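PDB 6K5J: GH3 beta-N-acetylglucosaminidase from Paenibacillaceae, which probably hydrolyses beta-glycosidic bonds to release terminal N-acetylglucosamine, as a family 3 glycoside hydrolase. Local coordinates for residues 241-246 against 273-278; 498-503 against 514-519; 80-85 against 89-94. One frame throughout, in Å; residues are numbered along the deposited sequence.

Interaction 1 (241-246 against 273-278)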
loop_
_atom_site.group_PDB
_atom_site.type_symbol
_atom_site.label_atom_id
_atom_site.label_comp_id
_atom_site.label_asym_id
_atom_site.label_seq_id
_atom_site.Cartn_x
_atom_site.Cartn_y
_atom_site.Cartn_z
ATOM N N LYS A 241 -12.412 16.378 18.939
ATOM C CA LYS A 241 -12.002 16.451 17.535
ATOM C C LYS A 241 -10.509 16.124 17.432
ATOM O O LYS A 241 -9.657 16.965 17.128
ATOM C CB LYS A 241 -12.327 17.815 16.945
ATOM C CG LYS A 241 -12.475 17.800 15.432
ATOM C CD LYS A 241 -12.521 19.204 14.843
ATOM C CE LYS A 241 -13.726 19.363 13.917
ATOM N NZ LYS A 241 -14.038 20.798 13.647
ATOM N N LEU A 242 -10.201 14.861 17.716
ATOM C CA LEU A 242 -8.839 14.334 17.626
ATOM C C LEU A 242 -8.872 13.094 16.744
ATOM O O LEU A 242 -9.638 12.152 17.034
ATOM C CB LEU A 242 -8.279 13.981 19.007
ATOM C CG LEU A 242 -8.054 15.116 20.005
ATOM C CD1 LEU A 242 -7.785 14.541 21.397
ATOM C CD2 LEU A 242 -6.907 15.990 19.544
ATOM N N PRO A 243 -8.076 13.027 15.682
ATOM C CA PRO A 243 -7.991 11.774 14.919
ATOM C C PRO A 243 -7.388 10.675 15.784
ATOM O O PRO A 243 -6.770 10.936 16.819
ATOM C CB PRO A 243 -7.080 12.136 13.741
ATOM C CG PRO A 243 -6.240 13.256 14.247
ATOM C CD PRO A 243 -7.095 14.029 15.227
ATOM N N ALA A 244 -7.586 9.427 15.348
ATOM C CA ALA A 244 -7.104 8.284 16.121
ATOM C C ALA A 244 -5.630 8.434 16.481
ATOM O O ALA A 244 -5.217 8.084 17.589
ATOM C CB ALA A 244 -7.327 6.988 15.338
ATOM N N THR A 245 -4.826 8.965 15.553
ATOM C CA THR A 245 -3.400 9.173 15.791
ATOM C C THR A 245 -3.128 10.005 17.037
ATOM O O THR A 245 -2.108 9.804 17.703
ATOM C CB THR A 245 -2.780 9.864 14.573
ATOM O OG1 THR A 245 -2.999 9.050 13.418
ATOM C CG2 THR A 245 -1.276 10.087 14.759
ATOM N N LEU A 246 -4.007 10.954 17.355
ATOM C CA LEU A 246 -3.810 11.874 18.467
ATOM C C LEU A 246 -4.769 11.626 19.629
ATOM O O LEU A 246 -4.887 12.482 20.511
ATOM C CB LEU A 246 -3.951 13.321 17.974
ATOM C CG LEU A 246 -3.096 13.680 16.756
ATOM C CD1 LEU A 246 -3.206 15.164 16.409
ATOM C CD2 LEU A 246 -1.628 13.292 16.975
ATOM N N ASN A 273 -2.096 16.203 5.582
ATOM C CA ASN A 273 -2.933 17.351 5.934
ATOM C C ASN A 273 -3.736 17.107 7.204
ATOM O O ASN A 273 -3.942 18.030 7.999
ATOM C CB ASN A 273 -3.898 17.688 4.792
ATOM C CG ASN A 273 -3.284 18.606 3.753
ATOM O OD1 ASN A 273 -2.070 18.763 3.692
ATOM N ND2 ASN A 273 -4.133 19.219 2.924
ATOM N N ALA A 274 -4.216 15.877 7.405
ATOM C CA ALA A 274 -5.048 15.611 8.573
ATOM C C ALA A 274 -4.346 15.993 9.873
ATOM O O ALA A 274 -5.012 16.366 10.846
ATOM C CB ALA A 274 -5.465 14.142 8.597
ATOM N N ILE A 275 -3.016 15.930 9.904
ATOM C CA ILE A 275 -2.235 16.351 11.065
ATOM C C ILE A 275 -1.594 17.716 10.852
ATOM O O ILE A 275 -1.748 18.614 11.680
ATOM C CB ILE A 275 -1.161 15.299 11.422
ATOM C CG1 ILE A 275 -1.782 13.913 11.658
ATOM C CG2 ILE A 275 -0.394 15.747 12.663
ATOM C CD1 ILE A 275 -2.764 13.863 12.816
ATOM N N SER A 276 -0.836 17.880 9.761
ATOM C CA SER A 276 0.008 19.062 9.619
ATOM C C SER A 276 -0.812 20.336 9.480
ATOM O O SER A 276 -0.374 21.395 9.935
ATOM C CB SER A 276 0.948 18.922 8.419
ATOM O OG SER A 276 0.209 18.679 7.235
ATOM N N LYS A 277 -1.990 20.261 8.865
ATOM C CA LYS A 277 -2.795 21.457 8.651
ATOM C C LYS A 277 -3.691 21.781 9.834
ATOM O O LYS A 277 -3.986 22.957 10.076
ATOM C CB LYS A 277 -3.652 21.302 7.389
ATOM C CG LYS A 277 -4.462 22.542 7.022
ATOM C CD LYS A 277 -5.793 22.181 6.375
ATOM C CE LYS A 277 -5.870 22.704 4.947
ATOM N NZ LYS A 277 -7.177 22.382 4.296
ATOM N N PHE A 278 -4.132 20.773 10.582
ATOM C CA PHE A 278 -5.030 21.011 11.700
ATOM C C PHE A 278 -4.324 21.038 13.049
ATOM O O PHE A 278 -4.854 21.641 13.989
ATOM C CB PHE A 278 -6.133 19.940 11.739
ATOM C CG PHE A 278 -7.015 19.918 10.516
ATOM C CD1 PHE A 278 -6.668 19.169 9.402
ATOM C CD2 PHE A 278 -8.198 20.642 10.488
ATOM C CE1 PHE A 278 -7.480 19.146 8.275
ATOM C CE2 PHE A 278 -9.015 20.621 9.368
ATOM C CZ PHE A 278 -8.655 19.874 8.259
#

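Interaction 2 (498-503 against 514-519)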
loop_
_atom_site.group_PDB
_atom_site.type_symbol
_atom_site.label_atom_id
_atom_site.label_comp_id
_atom_site.label_asym_id
_atom_site.label_seq_id
_atom_site.Cartn_x
_atom_site.Cartn_y
_atom_site.Cartn_z
ATOM N N THR A 498 -19.624 -6.113 -21.184
ATOM C CA THR A 498 -18.680 -7.099 -20.666
ATOM C C THR A 498 -17.642 -6.367 -19.832
ATOM O O THR A 498 -16.927 -5.508 -20.357
ATOM C CB THR A 498 -17.993 -7.863 -21.802
ATOM O OG1 THR A 498 -18.986 -8.381 -22.695
ATOM C CG2 THR A 498 -17.150 -9.011 -21.256
ATOM N N PHE A 499 -17.558 -6.710 -18.542
ATOM C CA PHE A 499 -16.685 -6.008 -17.605
ATOM C C PHE A 499 -15.945 -7.018 -16.742
ATOM O O PHE A 499 -16.573 -7.840 -16.065
ATOM C CB PHE A 499 -17.485 -5.038 -16.723
ATOM C CG PHE A 499 -16.628 -4.215 -15.793
ATOM C CD1 PHE A 499 -16.261 -4.713 -14.546
ATOM C CD2 PHE A 499 -16.183 -2.952 -16.168
ATOM C CE1 PHE A 499 -15.455 -3.964 -13.680
ATOM C CE2 PHE A 499 -15.386 -2.190 -15.317
ATOM C CZ PHE A 499 -15.022 -2.703 -14.048
ATOM N N PHE A 500 -14.618 -6.931 -16.742
ATOM C CA PHE A 500 -13.742 -7.740 -15.904
ATOM C C PHE A 500 -13.074 -6.853 -14.861
ATOM O O PHE A 500 -12.881 -5.655 -15.078
ATOM C CB PHE A 500 -12.642 -8.420 -16.731
ATOM C CG PHE A 500 -13.140 -9.460 -17.692
ATOM C CD1 PHE A 500 -13.530 -9.103 -18.980
ATOM C CD2 PHE A 500 -13.196 -10.805 -17.317
ATOM C CE1 PHE A 500 -13.979 -10.052 -19.874
ATOM C CE2 PHE A 500 -13.652 -11.762 -18.205
ATOM C CZ PHE A 500 -14.044 -11.386 -19.492
ATOM N N ALA A 501 -12.665 -7.463 -13.744
ATOM C CA ALA A 501 -11.814 -6.790 -12.769
ATOM C C ALA A 501 -10.497 -7.540 -12.645
ATOM O O ALA A 501 -10.486 -8.760 -12.430
ATOM C CB ALA A 501 -12.495 -6.678 -11.394
ATOM N N ALA A 502 -9.390 -6.807 -12.758
ATOM C CA ALA A 502 -8.068 -7.346 -12.464
ATOM C C ALA A 502 -7.439 -6.765 -11.207
ATOM O O ALA A 502 -6.428 -7.308 -10.738
ATOM C CB ALA A 502 -7.113 -7.116 -13.651
ATOM N N TYR A 503 -7.982 -5.673 -10.666
ATOM C CA TYR A 503 -7.601 -5.061 -9.389
ATOM C C TYR A 503 -6.208 -4.437 -9.395
ATOM O O TYR A 503 -5.763 -3.931 -8.348
ATOM C CB TYR A 503 -7.709 -6.065 -8.224
ATOM C CG TYR A 503 -9.016 -6.826 -8.243
ATOM C CD1 TYR A 503 -10.180 -6.251 -7.747
ATOM C CD2 TYR A 503 -9.100 -8.106 -8.798
ATOM C CE1 TYR A 503 -11.388 -6.930 -7.775
ATOM C CE2 TYR A 503 -10.306 -8.790 -8.837
ATOM C CZ TYR A 503 -11.443 -8.197 -8.313
ATOM O OH TYR A 503 -12.649 -8.870 -8.343
ATOM N N ALA A 514 -5.057 -11.571 -20.097
ATOM C CA ALA A 514 -4.928 -12.003 -21.485
ATOM C C ALA A 514 -5.359 -13.454 -21.646
ATOM O O ALA A 514 -6.053 -13.799 -22.612
ATOM C CB ALA A 514 -3.485 -11.820 -21.965
ATOM N N LEU A 515 -4.961 -14.319 -20.709
ATOM C CA LEU A 515 -5.344 -15.727 -20.804
ATOM C C LEU A 515 -6.858 -15.901 -20.707
ATOM O O LEU A 515 -7.428 -16.786 -21.350
ATOM C CB LEU A 515 -4.645 -16.542 -19.716
ATOM C CG LEU A 515 -3.113 -16.622 -19.812
ATOM C CD1 LEU A 515 -2.530 -17.176 -18.528
ATOM C CD2 LEU A 515 -2.666 -17.470 -20.996
ATOM N N VAL A 516 -7.523 -15.084 -19.890
ATOM C CA VAL A 516 -8.982 -15.154 -19.806
ATOM C C VAL A 516 -9.613 -14.715 -21.125
ATOM O O VAL A 516 -10.479 -15.406 -21.683
ATOM C CB VAL A 516 -9.494 -14.299 -18.633
ATOM C CG1 VAL A 516 -11.011 -14.057 -18.764
ATOM C CG2 VAL A 516 -9.165 -14.960 -17.308
ATOM N N LEU A 517 -9.196 -13.549 -21.632
ATOM C CA LEU A 517 -9.793 -12.964 -22.828
ATOM C C LEU A 517 -9.575 -13.819 -24.067
ATOM O O LEU A 517 -10.367 -13.732 -25.010
ATOM C CB LEU A 517 -9.213 -11.564 -23.067
ATOM C CG LEU A 517 -9.483 -10.521 -21.991
ATOM C CD1 LEU A 517 -8.835 -9.178 -22.345
ATOM C CD2 LEU A 517 -10.983 -10.374 -21.785
ATOM N N THR A 518 -8.526 -14.642 -24.092
ATOM C CA THR A 518 -8.273 -15.535 -25.212
ATOM C C THR A 518 -8.795 -16.951 -24.970
ATOM O O THR A 518 -8.484 -17.855 -25.745
ATOM C CB THR A 518 -6.768 -15.566 -25.531
ATOM O OG1 THR A 518 -6.035 -16.005 -24.381
ATOM C CG2 THR A 518 -6.281 -14.182 -25.909
ATOM N N GLY A 519 -9.559 -17.174 -23.900
ATOM C CA GLY A 519 -10.134 -18.491 -23.683
ATOM C C GLY A 519 -9.167 -19.562 -23.226
ATOM O O GLY A 519 -9.496 -20.751 -23.281
#

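Interaction 3 (80-85 against 89-94). With NAG (2-acetamido-2-deoxy-beta-D-glucopyranose), chain B.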
loop_
_atom_site.group_PDB
_atom_site.type_symbol
_atom_site.label_atom_id
_atom_site.label_comp_id
_atom_site.label_asym_id
_atom_site.label_seq_id
_atom_site.Cartn_x
_atom_site.Cartn_y
_atom_site.Cartn_z
ATOM N N ILE A 80 14.436 -0.039 9.406
ATOM C CA ILE A 80 14.435 0.473 8.043
ATOM C C ILE A 80 13.159 -0.042 7.389
ATOM O O ILE A 80 12.995 -1.257 7.202
ATOM C CB ILE A 80 15.690 0.049 7.265
ATOM C CG1 ILE A 80 16.939 0.663 7.924
ATOM C CG2 ILE A 80 15.609 0.486 5.803
ATOM C CD1 ILE A 80 18.258 0.349 7.222
ATOM N N SER A 81 12.245 0.871 7.071
ATOM C CA SER A 81 10.907 0.522 6.613
ATOM C C SER A 81 10.657 1.055 5.202
ATOM O O SER A 81 11.517 1.703 4.597
ATOM C CB SER A 81 9.844 1.052 7.575
ATOM O OG SER A 81 8.607 0.361 7.354
ATOM N N ILE A 82 9.451 0.799 4.711
ATOM C CA ILE A 82 9.086 1.026 3.315
ATOM C C ILE A 82 7.591 0.770 3.191
ATOM O O ILE A 82 7.008 0.073 4.026
ATOM C CB ILE A 82 9.918 0.072 2.397
ATOM C CG1 ILE A 82 9.761 0.428 0.914
ATOM C CG2 ILE A 82 9.529 -1.407 2.635
ATOM C CD1 ILE A 82 10.708 -0.347 0.009
ATOM N N ASP A 83 6.952 1.354 2.170
ATOM C CA ASP A 83 5.555 1.022 1.842
ATOM C C ASP A 83 5.519 0.037 0.674
ATOM O O ASP A 83 5.167 0.381 -0.451
ATOM C CB ASP A 83 4.759 2.274 1.479
ATOM C CG ASP A 83 4.684 3.262 2.596
ATOM O OD1 ASP A 83 4.299 2.856 3.717
ATOM O OD2 ASP A 83 5.003 4.445 2.342
ATOM N N GLN A 84 5.904 -1.203 0.953
ATOM C CA GLN A 84 5.896 -2.250 -0.073
ATOM C C GLN A 84 4.694 -3.171 0.154
ATOM O O GLN A 84 4.807 -4.316 0.595
ATOM C CB GLN A 84 7.233 -3.002 -0.067
ATOM C CG GLN A 84 7.493 -3.842 -1.310
ATOM C CD GLN A 84 8.021 -3.036 -2.494
ATOM O OE1 GLN A 84 7.823 -1.822 -2.592
ATOM N NE2 GLN A 84 8.686 -3.720 -3.410
ATOM N N GLU A 85 3.506 -2.627 -0.168
ATOM C CA GLU A 85 2.252 -3.337 0.082
ATOM C C GLU A 85 2.022 -4.453 -0.926
ATOM O O GLU A 85 1.451 -5.491 -0.576
ATOM C CB GLU A 85 1.063 -2.355 0.056
ATOM C CG GLU A 85 1.172 -1.242 1.102
ATOM C CD GLU A 85 0.070 -0.190 1.012
ATOM O OE1 GLU A 85 -1.000 -0.483 0.429
ATOM O OE2 GLU A 85 0.282 0.931 1.540
ATOM N N VAL A 89 0.695 -0.536 -4.800
ATOM C CA VAL A 89 1.493 0.303 -3.905
ATOM C C VAL A 89 2.810 -0.433 -3.681
ATOM O O VAL A 89 2.926 -1.287 -2.797
ATOM C CB VAL A 89 0.786 0.622 -2.579
ATOM C CG1 VAL A 89 1.720 1.378 -1.643
ATOM C CG2 VAL A 89 -0.446 1.473 -2.820
ATOM N N THR A 90 3.802 -0.126 -4.506
ATOM C CA THR A 90 5.169 -0.567 -4.288
ATOM C C THR A 90 6.088 0.626 -4.512
ATOM O O THR A 90 5.736 1.578 -5.216
ATOM C CB THR A 90 5.574 -1.724 -5.228
ATOM O OG1 THR A 90 5.438 -1.300 -6.585
ATOM C CG2 THR A 90 4.704 -2.977 -5.000
ATOM N N ARG A 91 7.268 0.580 -3.890
ATOM C CA ARG A 91 8.274 1.618 -4.082
ATOM C C ARG A 91 9.452 1.159 -4.920
ATOM O O ARG A 91 10.215 2.004 -5.402
ATOM C CB ARG A 91 8.811 2.113 -2.734
ATOM C CG ARG A 91 7.742 2.534 -1.779
ATOM C CD ARG A 91 6.991 3.729 -2.306
ATOM N NE ARG A 91 6.165 4.276 -1.246
ATOM C CZ ARG A 91 5.000 4.874 -1.436
ATOM N NH1 ARG A 91 4.493 5.030 -2.661
ATOM N NH2 ARG A 91 4.341 5.310 -0.385
ATOM N N LEU A 92 9.617 -0.150 -5.083
ATOM C CA LEU A 92 10.681 -0.730 -5.891
ATOM C C LEU A 92 10.096 -1.878 -6.695
ATOM O O LEU A 92 9.504 -2.794 -6.124
ATOM C CB LEU A 92 11.835 -1.227 -5.009
ATOM C CG LEU A 92 12.952 -1.947 -5.778
ATOM C CD1 LEU A 92 13.649 -0.995 -6.753
ATOM C CD2 LEU A 92 13.943 -2.564 -4.805
ATOM N N GLU A 93 10.263 -1.823 -8.016
ATOM C CA GLU A 93 9.972 -2.951 -8.883
ATOM C C GLU A 93 11.182 -3.431 -9.674
ATOM O O GLU A 93 11.173 -4.568 -10.147
ATOM C CB GLU A 93 8.840 -2.600 -9.867
ATOM C CG GLU A 93 7.595 -2.009 -9.202
ATOM C CD GLU A 93 7.769 -0.546 -8.833
ATOM O OE1 GLU A 93 7.324 -0.143 -7.737
ATOM O OE2 GLU A 93 8.372 0.209 -9.621
ATOM N N ASN A 94 12.227 -2.617 -9.805
ATOM C CA ASN A 94 13.392 -3.012 -10.583
ATOM C C ASN A 94 14.182 -4.067 -9.821
ATOM O O ASN A 94 14.662 -3.798 -8.719
ATOM C CB ASN A 94 14.275 -1.797 -10.866
ATOM C CG ASN A 94 15.452 -2.139 -11.761
ATOM O OD1 ASN A 94 15.310 -2.881 -12.733
ATOM N ND2 ASN A 94 16.613 -1.611 -11.435
HETATM C C1 NAG B . 0.664 7.707 4.447
HETATM C C2 NAG B . -0.158 6.432 4.127
HETATM C C3 NAG B . 0.459 5.187 4.789
HETATM C C4 NAG B . 1.958 5.106 4.536
HETATM C C5 NAG B . 2.609 6.404 4.981
HETATM C C6 NAG B . 4.107 6.441 4.774
HETATM C C7 NAG B . -2.607 6.340 3.822
HETATM C C8 NAG B . -3.941 6.568 4.480
HETATM N N2 NAG B . -1.534 6.608 4.573
HETATM O O1 NAG B . 0.238 8.717 3.596
HETATM O O3 NAG B . -0.172 4.010 4.293
HETATM O O4 NAG B . 2.521 4.016 5.255
HETATM O O5 NAG B . 2.056 7.469 4.202
HETATM O O6 NAG B . 4.440 6.510 3.394
HETATM O O7 NAG B . -2.510 5.912 2.674
HETATM O O HOH W 1 7.633 4.033 1.245
#

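Interaction 1 (241-246 against 273-278)
A loop and a short helix of the N-terminal domain of glycoside hydrolase family 3, which is of the TIM-barrel clan, meet here through Pro-243, Leu-246 and Ile-275. The loop joins strand 226-229 to helix 249-258. It carries a short 3-10 segment at 244-245, spanned by the bond from Leu-246 N to Pro-243 O at 2.8 Å. The turn brings the side chains of Pro-243 and Leu-246 to the same methyl group. That methyl is Ile-275 CD1, on the short helix 273-276. It lies 3.8 Å from Pro-243 CG, with the proline ring and the isoleucine chain crossing at a slant. Leu-246 comes tip to tip with it, its CD1 also 3.8 Å from Ile-275 CD1. With CG1 of Ile-275 anti to the carbonyl carbon (chi1 -56°) and a further turn at chi2, CD1 is carried toward the loop. Thr-245 adds a looser touch, CB to Ile-275 CD1 at 4.4 Å. The contact is small, buried and wholly apolar. Thr-245 OG1 turns to Thr-229 and His-231 for its hydrogen bonds. Pro-243 also packs on Tyr-279, and His-231 touches Ile-275. Leu-246 rests on Gln-287 and Ala-288, so helix 281-291 covers the neighbouring flank.

Interaction 2 (498-503 against 514-519)
Phe-500 is the residue of 498-503 that meets 514-519, through Val-516 and Leu-517. Before it, Thr-498 pairs by its backbone with Val-481, and Phe-499 with Leu-376 and Arg-377. At Phe-500, CG is anti to the carbonyl carbon (chi1 -67°), and the ring projects toward the helix. Val-516 CG1 comes up to CE2 of Phe-500 at 3.5 Å. At the other side of CZ, Leu-517 CD2 approaches CE1 of Phe-500 at 3.6 Å. Both methyls arrive obliquely, with CZ between them. Phe-382 adds an edge-to-face ring contact. This is helix-on-sheet packing in an alpha/beta domain: strand 499-501 belongs to a six-stranded mixed sheet, and helix 507-517 follows it in the chain. The helix closes in a Schellman motif, with Gly-519 at positive phi, Gly-519 N bonded to Val-516 O at 3.0 Å and Gln-520 N to Leu-515 O. Just before it, Thr-518 N and OG1 grip Ala-514 O from opposite faces of its plane, the OG1 bond being 2.8 Å. Further along, Ala-501 CB lies above one face of the Tyr-503 ring, offset toward the rim. Tyr-503 bonds through OH to Thr-374 OG1 and packs on helix 102-108.

Interaction 3 (80-85 against 89-94)
Arg-91 and Asp-83 form a salt bridge, NH2 to OD2 at 2.9 Å. NH2 meets OD2 on the anti side, 30° out of the carboxylate plane, and OD2 lies near the guanidinium plane. One water accepts from Asp-83 N and Arg-91 NE and donates to Asp-83 OD2. Asp-83 also holds the bound NAG: its OD1 accepts from NAG O4 at 2.6 Å and its OD2 from O6, at a doubtfully short distance. Arg-91 thus probably positions, from the second shell, the carboxylate that holds the sugar. The Gln-84 amide is brought round by a bend at chi2 (81°). Its OE1 accepts from Arg-91 N at 2.8 Å, and its NE2 donates to a lone pair of Leu-92 O at 3.0 Å. These two bonds fix the amide's rotation. Replacing Gln-84 by alanine is likely to leave Arg-91 N and Leu-92 O without these partners and the 89-94 loop less firmly held. Val-89 CG1 packs on Glu-85 CD at 3.5 Å, while the Glu-85 carboxylate pairs with Lys-182 and Arg-152. Ile-82 CG1 slides past Arg-91 CG at 4.0 Å. The contact follows strand 79-81, with helix 111-127 against Ile-82 and Gln-84, and strand 132-133 beside Ile-82.

How the interactions relate
Along the chain the order is interaction 3, interaction 1, interaction 2. Interactions 1 and 3 share the N-terminal family 3 domain, their centres about 25 Å apart. Both involve loops that follow parallel strands, 79-81 for one and 226-229 for the other. Interaction 3 touches the bound NAG, and the Thr-245 side chain of interaction 1 is about 9 Å from it. Interaction 2 belongs to the six-stranded mixed sheet, its centre about 41 Å from that of interaction 1 and on the opposite side of the chain's centre. Interaction 3 comes nearer to interaction 2, nearest atoms about 8 Å apart. Arg-91, whose partner Asp-83 holds the sugar, also bonds to Glu-402, which follows strand 390-396 of that sheet.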